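Local coordinates for periplasmic cell division protein (SufI) (Aquifex aeolicus, PDB 6SYY), which is a multicopper oxidase of the laccase type that probably oxidises its substrates at a copper site and passes the electrons to a trinuclear copper cluster, at residues A124-D129 with H502-L507; F274-V279 with R471-G476. All blocks are in the same frame, centred on the assembly; numbering follows the deposited sequence.

Interaction 1. Residues A124-D129 with H502-L507; sequences APWKSD and HQIYLL
Trp-126 lays its indole flat against Ile-504 of the strand 503-509. CB of Ile-504 stands 3.5 Å from the centroid of the six-membered ring, 10° off the ring normal, a CH-pi contact over one face, while Lys-127 CG lies over the other. CG of Trp-126 sits between its own backbone N and carbonyl carbon (chi1 76°), which swings the ring alongside Ile-504, the two side chains pointing the same way. Gln-503 approaches differently: its chain bends at chi2 (-64°), its amide stands nearly upright to the indole, and OE1 reaches the ring edge while accepting Trp-126 N at 2.8 Å, in the amide plane but with the N-H clearly bent away from a straight line. Tyr-505 works through its hydroxyl, which donates to Ala-124 O at 2.6 Å, the oxygen lying in the plane of the phenol ring. CE1 of the same ring packs on Trp-126 CB at 3.8 Å. Without the indole, as with an alanine here, Ile-504 would probably lose its aromatic cover and a gap would open beside the strand. One water bridges the two segments, donating to Asp-129 OD2 and to Ile-504 O, each at 2.9 Å. Asp-129 OD2 also takes ND1 of the copper ligand His-456, and its backbone O takes ND1 of His-118; these second-shell bonds are consistent with the contact helping to orient copper-binding imidazoles from two cupredoxin domains.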
ATOM      1  N   ALA A 124     -11.113  -3.636  10.566  1.00 30.73           N
ATOM      2  CA  ALA A 124     -10.811  -4.070  11.920  1.00 36.39           C
ATOM      3  C   ALA A 124     -11.489  -3.143  12.916  1.00 38.36           C
ATOM      4  O   ALA A 124     -11.776  -1.983  12.592  1.00 31.55           O
ATOM      5  CB  ALA A 124      -9.297  -4.075  12.176  1.00 19.66           C
ATOM      6  N   PRO A 125     -11.772  -3.625  14.125  1.00 37.46           N
ATOM      7  CA  PRO A 125     -12.103  -2.694  15.209  1.00 24.38           C
ATOM      8  C   PRO A 125     -10.927  -1.753  15.414  1.00 32.54           C
ATOM      9  O   PRO A 125      -9.767  -2.163  15.357  1.00 36.52           O
ATOM     10  CB  PRO A 125     -12.331  -3.607  16.420  1.00 33.44           C
ATOM     11  CG  PRO A 125     -12.565  -4.969  15.843  1.00 33.24           C
ATOM     12  CD  PRO A 125     -11.758  -5.025  14.582  1.00 35.81           C
ATOM     13  N   TRP A 126     -11.232  -0.472  15.626  1.00 25.38           N
ATOM     14  CA  TRP A 126     -10.194   0.540  15.473  1.00 32.61           C
ATOM     15  C   TRP A 126      -9.128   0.458  16.555  1.00 22.14           C
ATOM     16  O   TRP A 126      -7.994   0.891  16.325  1.00 27.37           O
ATOM     17  CB  TRP A 126     -10.821   1.930  15.430  1.00 33.68           C
ATOM     18  CG  TRP A 126     -11.260   2.460  16.745  1.00 36.59           C
ATOM     19  CD1 TRP A 126     -12.343   2.066  17.472  1.00 26.25           C
ATOM     20  CD2 TRP A 126     -10.639   3.513  17.485  1.00 34.77           C
ATOM     21  NE1 TRP A 126     -12.429   2.806  18.626  1.00 31.71           N
ATOM     22  CE2 TRP A 126     -11.394   3.702  18.655  1.00 35.34           C
ATOM     23  CE3 TRP A 126      -9.513   4.315  17.270  1.00 21.76           C
ATOM     24  CZ2 TRP A 126     -11.062   4.658  19.609  1.00 23.71           C
ATOM     25  CZ3 TRP A 126      -9.184   5.263  18.217  1.00 26.70           C
ATOM     26  CH2 TRP A 126      -9.955   5.427  19.372  1.00 52.31           C
ATOM     27  N   LYS A 127      -9.447  -0.108  17.717  1.00 24.03           N
ATOM     28  CA  LYS A 127      -8.405  -0.355  18.705  1.00 28.16           C
ATOM     29  C   LYS A 127      -7.489  -1.499  18.295  1.00 33.16           C
ATOM     30  O   LYS A 127      -6.454  -1.707  18.938  1.00 28.14           O
ATOM     31  CB  LYS A 127      -9.044  -0.624  20.069  1.00 23.30           C
ATOM     32  CG  LYS A 127      -9.963   0.507  20.499  1.00 39.72           C
ATOM     33  CD  LYS A 127     -10.755   0.199  21.756  1.00 74.59           C
ATOM     34  CE  LYS A 127     -11.631   1.391  22.132  1.00 43.67           C
ATOM     35  NZ  LYS A 127     -12.439   1.143  23.355  1.00 49.14           N
ATOM     36  N   SER A 128      -7.841  -2.236  17.241  1.00 26.73           N
ATOM     37  CA  SER A 128      -6.982  -3.258  16.660  1.00 30.83           C
ATOM     38  C   SER A 128      -6.405  -2.823  15.325  1.00 24.22           C
ATOM     39  O   SER A 128      -5.741  -3.622  14.656  1.00 31.98           O
ATOM     40  CB  SER A 128      -7.750  -4.569  16.482  1.00 20.26           C
ATOM     41  OG  SER A 128      -8.230  -5.060  17.721  1.00 31.57           O
ATOM     42  N   ASP A 129      -6.640  -1.572  14.927  1.00 36.29           N
ATOM     43  CA  ASP A 129      -6.296  -1.079  13.599  1.00 39.48           C
ATOM     44  C   ASP A 129      -4.932  -0.401  13.547  1.00 41.49           C
ATOM     45  O   ASP A 129      -4.304  -0.369  12.482  1.00 38.46           O
ATOM     46  CB  ASP A 129      -7.378  -0.102  13.119  1.00 44.14           C
ATOM     47  CG  ASP A 129      -7.064   0.509  11.768  1.00 91.02           C
ATOM     48  OD1 ASP A 129      -6.840  -0.253  10.802  1.00101.95           O
ATOM     49  OD2 ASP A 129      -7.053   1.754  11.672  1.00 82.79           O
ATOM     50  N   HIS A 502     -18.923   2.093  18.514  1.00 43.26           N
ATOM     51  CA  HIS A 502     -18.582   3.074  17.497  1.00 38.35           C
ATOM     52  C   HIS A 502     -17.102   2.958  17.138  1.00 40.06           C
ATOM     53  O   HIS A 502     -16.287   2.442  17.907  1.00 34.92           O
ATOM     54  CB  HIS A 502     -18.906   4.489  17.978  1.00 29.77           C
ATOM     55  CG  HIS A 502     -18.041   4.960  19.105  1.00 47.71           C
ATOM     56  ND1 HIS A 502     -18.353   4.734  20.429  1.00 41.49           N
ATOM     57  CD2 HIS A 502     -16.876   5.650  19.105  1.00 29.63           C
ATOM     58  CE1 HIS A 502     -17.415   5.264  21.195  1.00 62.71           C
ATOM     59  NE2 HIS A 502     -16.509   5.827  20.416  1.00 40.46           N
ATOM     60  N   GLN A 503     -16.762   3.445  15.948  1.00 40.32           N
ATOM     61  CA  GLN A 503     -15.428   3.289  15.386  1.00 32.22           C
ATOM     62  C   GLN A 503     -14.829   4.649  15.066  1.00 30.04           C
ATOM     63  O   GLN A 503     -15.521   5.543  14.572  1.00 35.81           O
ATOM     64  CB  GLN A 503     -15.467   2.429  14.116  1.00 27.21           C
ATOM     65  CG  GLN A 503     -16.003   1.032  14.342  1.00 24.47           C
ATOM     66  CD  GLN A 503     -15.119   0.226  15.265  1.00 33.69           C
ATOM     67  OE1 GLN A 503     -13.901   0.181  15.092  1.00 39.91           O
ATOM     68  NE2 GLN A 503     -15.725  -0.406  16.264  1.00 26.79           N
ATOM     69  N   ILE A 504     -13.539   4.794  15.344  1.00 29.65           N
ATOM     70  CA  ILE A 504     -12.786   6.001  15.019  1.00 26.97           C
ATOM     71  C   ILE A 504     -11.765   5.622  13.959  1.00 29.21           C
ATOM     72  O   ILE A 504     -10.808   4.889  14.238  1.00 30.03           O
ATOM     73  CB  ILE A 504     -12.106   6.606  16.251  1.00 32.86           C
ATOM     74  CG1 ILE A 504     -13.149   6.923  17.321  1.00 26.67           C
ATOM     75  CG2 ILE A 504     -11.329   7.848  15.856  1.00 22.94           C
ATOM     76  CD1 ILE A 504     -14.282   7.810  16.827  1.00 27.96           C
ATOM     77  N   TYR A 505     -11.962   6.120  12.746  1.00 23.34           N
ATOM     78  CA  TYR A 505     -11.113   5.772  11.623  1.00 24.64           C
ATOM     79  C   TYR A 505     -10.431   7.022  11.086  1.00 24.39           C
ATOM     80  O   TYR A 505     -10.966   8.128  11.175  1.00 30.74           O
ATOM     81  CB  TYR A 505     -11.921   5.084  10.523  1.00 28.15           C
ATOM     82  CG  TYR A 505     -12.365   3.685  10.885  1.00 34.05           C
ATOM     83  CD1 TYR A 505     -11.474   2.781  11.457  1.00 34.91           C
ATOM     84  CD2 TYR A 505     -13.672   3.267  10.659  1.00 21.44           C
ATOM     85  CE1 TYR A 505     -11.869   1.498  11.788  1.00 22.73           C
ATOM     86  CE2 TYR A 505     -14.078   1.987  10.989  1.00 28.76           C
ATOM     87  CZ  TYR A 505     -13.173   1.108  11.554  1.00 34.03           C
ATOM     88  OH  TYR A 505     -13.571  -0.169  11.884  1.00 30.00           O
ATOM     89  N   LEU A 506      -9.236   6.835  10.540  1.00 36.01           N
ATOM     90  CA  LEU A 506      -8.472   7.934   9.975  1.00 26.47           C
ATOM     91  C   LEU A 506      -8.872   8.194   8.531  1.00 28.28           C
ATOM     92  O   LEU A 506      -9.325   7.295   7.813  1.00 24.15           O
ATOM     93  CB  LEU A 506      -6.976   7.640  10.039  1.00 28.32           C
ATOM     94  CG  LEU A 506      -6.355   7.624  11.429  1.00 40.22           C
ATOM     95  CD1 LEU A 506      -4.898   7.245  11.318  1.00 39.54           C
ATOM     96  CD2 LEU A 506      -6.511   8.984  12.079  1.00 32.41           C
ATOM     97  N   LEU A 507      -8.715   9.448   8.117  1.00 28.32           N
ATOM     98  CA  LEU A 507      -8.736   9.844   6.713  1.00 22.98           C
ATOM     99  C   LEU A 507      -7.544  10.764   6.512  1.00 27.30           C
ATOM    100  O   LEU A 507      -7.426  11.782   7.202  1.00 33.36           O
ATOM    101  CB  LEU A 507     -10.049  10.540   6.340  1.00 29.10           C
ATOM    102  CG  LEU A 507     -10.277  11.018   4.901  1.00 42.50           C
ATOM    103  CD1 LEU A 507     -11.765  11.090   4.604  1.00 39.63           C
ATOM    104  CD2 LEU A 507      -9.648  12.379   4.651  1.00 28.62           C
TER
HETATM  105  O   HOH W   1      -8.469   4.039  12.694  1.00 39.43           O

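Interaction 2. Residues F274-V279 with R471-G476; sequences FWVIGV and RATDLG
In Val-276, CG1 is anti to the backbone N (chi1 177°), leaving CG2 beside that nitrogen as the one branch that meets the loop 471-476, at Ala-472 CB 4.1 Å away; the same methyl lies 4.4 Å from Thr-473 CG2. Val-279 is turned about a third of a circle from this (chi1 -69°) and uses both methyls: CG1 stands beside its backbone N, 3.7 Å from Thr-473 O, and CG2, between the backbone N and the carbonyl carbon, touches Leu-475 O at 3.4 Å. No hydrogen bond crosses the contact, and Leu-475 O, buried against the methyls of Val-279, has no partner in the model. Between the two valines the strand carries a classic beta bulge, Ile-277 and Gly-278 both facing Asp-302; both valines direct their CB atoms toward the loop. The contact thus joins strand 270-279, in the plastocyanin-like region, whose neighbours Ile-293 and Ile-301 also touch Thr-473, to a loop between strands 461-465 and 480-483 of the C-terminal copper oxidase region. Within that loop, residues 472-474 form a short 3-10 turn, in which Asp-474 N bonds back to Arg-471 O at 2.7 Å. Asp-474 OD2 in return accepts Arg-471 N at 3.0 Å, nearly straight at 173°, while its other oxygen forms a salt bridge with Arg-465. Gly-476, with positive phi, passes close to Val-279: a CB there would crowd CG2 of that valine.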
ATOM      1  N   PHE A 274       0.062  -6.563 -20.311  1.00 26.09           N
ATOM      2  CA  PHE A 274      -0.130  -7.286 -19.061  1.00 27.87           C
ATOM      3  C   PHE A 274      -1.519  -6.935 -18.542  1.00 34.21           C
ATOM      4  O   PHE A 274      -2.228  -6.109 -19.127  1.00 36.30           O
ATOM      5  CB  PHE A 274       0.977  -6.978 -18.044  1.00 20.37           C
ATOM      6  CG  PHE A 274       1.112  -5.526 -17.701  1.00 21.54           C
ATOM      7  CD1 PHE A 274       0.610  -5.035 -16.505  1.00 27.05           C
ATOM      8  CD2 PHE A 274       1.760  -4.650 -18.560  1.00 37.00           C
ATOM      9  CE1 PHE A 274       0.737  -3.698 -16.174  1.00 30.25           C
ATOM     10  CE2 PHE A 274       1.893  -3.308 -18.236  1.00 26.66           C
ATOM     11  CZ  PHE A 274       1.378  -2.832 -17.039  1.00 46.62           C
ATOM     12  N   TRP A 275      -1.915  -7.576 -17.443  1.00 23.62           N
ATOM     13  CA  TRP A 275      -3.284  -7.487 -16.953  1.00 24.62           C
ATOM     14  C   TRP A 275      -3.318  -7.083 -15.489  1.00 32.88           C
ATOM     15  O   TRP A 275      -2.665  -7.712 -14.654  1.00 24.13           O
ATOM     16  CB  TRP A 275      -4.013  -8.817 -17.122  1.00 31.20           C
ATOM     17  CG  TRP A 275      -4.194  -9.220 -18.539  1.00 39.18           C
ATOM     18  CD1 TRP A 275      -5.308  -9.042 -19.303  1.00 27.73           C
ATOM     19  CD2 TRP A 275      -3.234  -9.874 -19.371  1.00 33.20           C
ATOM     20  NE1 TRP A 275      -5.102  -9.547 -20.564  1.00 25.11           N
ATOM     21  CE2 TRP A 275      -3.834 -10.064 -20.631  1.00 29.26           C
ATOM     22  CE3 TRP A 275      -1.920 -10.314 -19.175  1.00 30.37           C
ATOM     23  CZ2 TRP A 275      -3.172 -10.677 -21.688  1.00 27.45           C
ATOM     24  CZ3 TRP A 275      -1.264 -10.924 -20.223  1.00 25.67           C
ATOM     25  CH2 TRP A 275      -1.893 -11.103 -21.463  1.00 22.97           C
ATOM     26  N   VAL A 276      -4.094  -6.047 -15.183  1.00 29.33           N
ATOM     27  CA  VAL A 276      -4.447  -5.759 -13.799  1.00 30.53           C
ATOM     28  C   VAL A 276      -5.483  -6.781 -13.361  1.00 32.53           C
ATOM     29  O   VAL A 276      -6.529  -6.934 -14.002  1.00 26.42           O
ATOM     30  CB  VAL A 276      -4.987  -4.331 -13.650  1.00 28.63           C
ATOM     31  CG1 VAL A 276      -5.423  -4.075 -12.210  1.00 18.84           C
ATOM     32  CG2 VAL A 276      -3.946  -3.322 -14.086  1.00 23.54           C
ATOM     33  N   ILE A 277      -5.195  -7.497 -12.280  1.00 26.97           N
ATOM     34  CA  ILE A 277      -6.162  -8.441 -11.739  1.00 30.08           C
ATOM     35  C   ILE A 277      -6.642  -8.070 -10.344  1.00 31.96           C
ATOM     36  O   ILE A 277      -7.697  -8.570  -9.918  1.00 23.95           O
ATOM     37  CB  ILE A 277      -5.610  -9.882 -11.747  1.00 23.17           C
ATOM     38  CG1 ILE A 277      -4.356  -9.985 -10.875  1.00 31.56           C
ATOM     39  CG2 ILE A 277      -5.357 -10.345 -13.181  1.00 20.28           C
ATOM     40  CD1 ILE A 277      -4.031 -11.405 -10.442  1.00 19.71           C
ATOM     41  N   GLY A 278      -5.939  -7.206  -9.622  1.00 21.35           N
ATOM     42  CA  GLY A 278      -6.354  -6.869  -8.276  1.00 18.87           C
ATOM     43  C   GLY A 278      -5.840  -5.513  -7.860  1.00 26.62           C
ATOM     44  O   GLY A 278      -4.862  -4.996  -8.412  1.00 21.85           O
ATOM     45  N   VAL A 279      -6.526  -4.935  -6.875  1.00 22.76           N
ATOM     46  CA  VAL A 279      -6.118  -3.674  -6.267  1.00 19.43           C
ATOM     47  C   VAL A 279      -6.080  -3.864  -4.755  1.00 25.52           C
ATOM     48  O   VAL A 279      -6.083  -5.000  -4.267  1.00 26.81           O
ATOM     49  CB  VAL A 279      -7.056  -2.524  -6.678  1.00 24.13           C
ATOM     50  CG1 VAL A 279      -6.876  -2.197  -8.157  1.00 18.90           C
ATOM     51  CG2 VAL A 279      -8.496  -2.899  -6.400  1.00 27.48           C
ATOM     52  N   ARG A 471      -9.163   4.712 -14.610  1.00 39.27           N
ATOM     53  CA  ARG A 471      -8.095   3.846 -15.078  1.00 42.15           C
ATOM     54  C   ARG A 471      -8.279   2.458 -14.479  1.00 29.10           C
ATOM     55  O   ARG A 471      -9.004   2.280 -13.495  1.00 23.95           O
ATOM     56  CB  ARG A 471      -6.733   4.435 -14.709  1.00 25.87           C
ATOM     57  CG  ARG A 471      -6.632   5.906 -15.089  1.00 37.28           C
ATOM     58  CD  ARG A 471      -5.280   6.508 -14.768  1.00 56.78           C
ATOM     59  NE  ARG A 471      -5.188   7.003 -13.398  1.00 36.21           N
ATOM     60  CZ  ARG A 471      -5.535   8.229 -13.014  1.00 39.24           C
ATOM     61  NH1 ARG A 471      -6.015   9.099 -13.891  1.00 38.68           N
ATOM     62  NH2 ARG A 471      -5.401   8.588 -11.746  1.00 35.40           N
ATOM     63  N   ALA A 472      -7.640   1.465 -15.109  1.00 28.05           N
ATOM     64  CA  ALA A 472      -7.795   0.086 -14.654  1.00 24.98           C
ATOM     65  C   ALA A 472      -7.465  -0.038 -13.176  1.00 23.86           C
ATOM     66  O   ALA A 472      -8.127  -0.777 -12.439  1.00 27.48           O
ATOM     67  CB  ALA A 472      -6.906  -0.846 -15.474  1.00 25.79           C
ATOM     68  N   THR A 473      -6.457   0.703 -12.722  1.00 27.00           N
ATOM     69  CA  THR A 473      -6.076   0.702 -11.317  1.00 23.36           C
ATOM     70  C   THR A 473      -7.082   1.423 -10.428  1.00 37.93           C
ATOM     71  O   THR A 473      -6.948   1.358  -9.203  1.00 28.17           O
ATOM     72  CB  THR A 473      -4.693   1.333 -11.158  1.00 50.55           C
ATOM     73  OG1 THR A 473      -4.697   2.650 -11.725  1.00 31.06           O
ATOM     74  CG2 THR A 473      -3.647   0.485 -11.865  1.00 23.07           C
ATOM     75  N   ASP A 474      -8.073   2.106 -11.003  1.00 30.53           N
ATOM     76  CA  ASP A 474      -9.131   2.743 -10.224  1.00 30.03           C
ATOM     77  C   ASP A 474     -10.304   1.817  -9.940  1.00 36.82           C
ATOM     78  O   ASP A 474     -11.209   2.203  -9.192  1.00 31.95           O
ATOM     79  CB  ASP A 474      -9.667   3.988 -10.947  1.00 32.99           C
ATOM     80  CG  ASP A 474      -8.711   5.160 -10.895  1.00 31.48           C
ATOM     81  OD1 ASP A 474      -7.999   5.305  -9.881  1.00 26.62           O
ATOM     82  OD2 ASP A 474      -8.689   5.948 -11.867  1.00 35.82           O
ATOM     83  N   LEU A 475     -10.318   0.622 -10.517  1.00 28.14           N
ATOM     84  CA  LEU A 475     -11.472  -0.257 -10.437  1.00 33.09           C
ATOM     85  C   LEU A 475     -11.445  -1.078  -9.151  1.00 29.93           C
ATOM     86  O   LEU A 475     -10.493  -1.036  -8.367  1.00 31.71           O
ATOM     87  CB  LEU A 475     -11.522  -1.175 -11.658  1.00 26.31           C
ATOM     88  CG  LEU A 475     -11.518  -0.449 -13.004  1.00 30.68           C
ATOM     89  CD1 LEU A 475     -11.456  -1.435 -14.154  1.00 27.06           C
ATOM     90  CD2 LEU A 475     -12.744   0.446 -13.132  1.00 24.80           C
ATOM     91  N   GLY A 476     -12.517  -1.833  -8.938  1.00 24.01           N
ATOM     92  CA  GLY A 476     -12.579  -2.730  -7.806  1.00 22.33           C
ATOM     93  C   GLY A 476     -12.711  -2.012  -6.473  1.00 28.44           C
ATOM     94  O   GLY A 476     -13.088  -0.841  -6.385  1.00 29.94           O
TER

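Overall arrangement
Both contacts tie a segment from an earlier part of the chain to one in the C-terminal copper oxidase region, and interaction 2 is nested in sequence inside the loop closed by interaction 1. Their centres lie 27 Å apart and their nearest atoms about 16 Å, so neither touches the other. Interaction 1 is the closer to the coppers: the Tyr-505 side chain comes to about 4 Å from that of His-456 and about 9 Å from a bound copper ion. In interaction 2, the side chain of Val-279 lies about 11 Å from those of His-120 and His-454, so this apolar junction stands further back from the cluster.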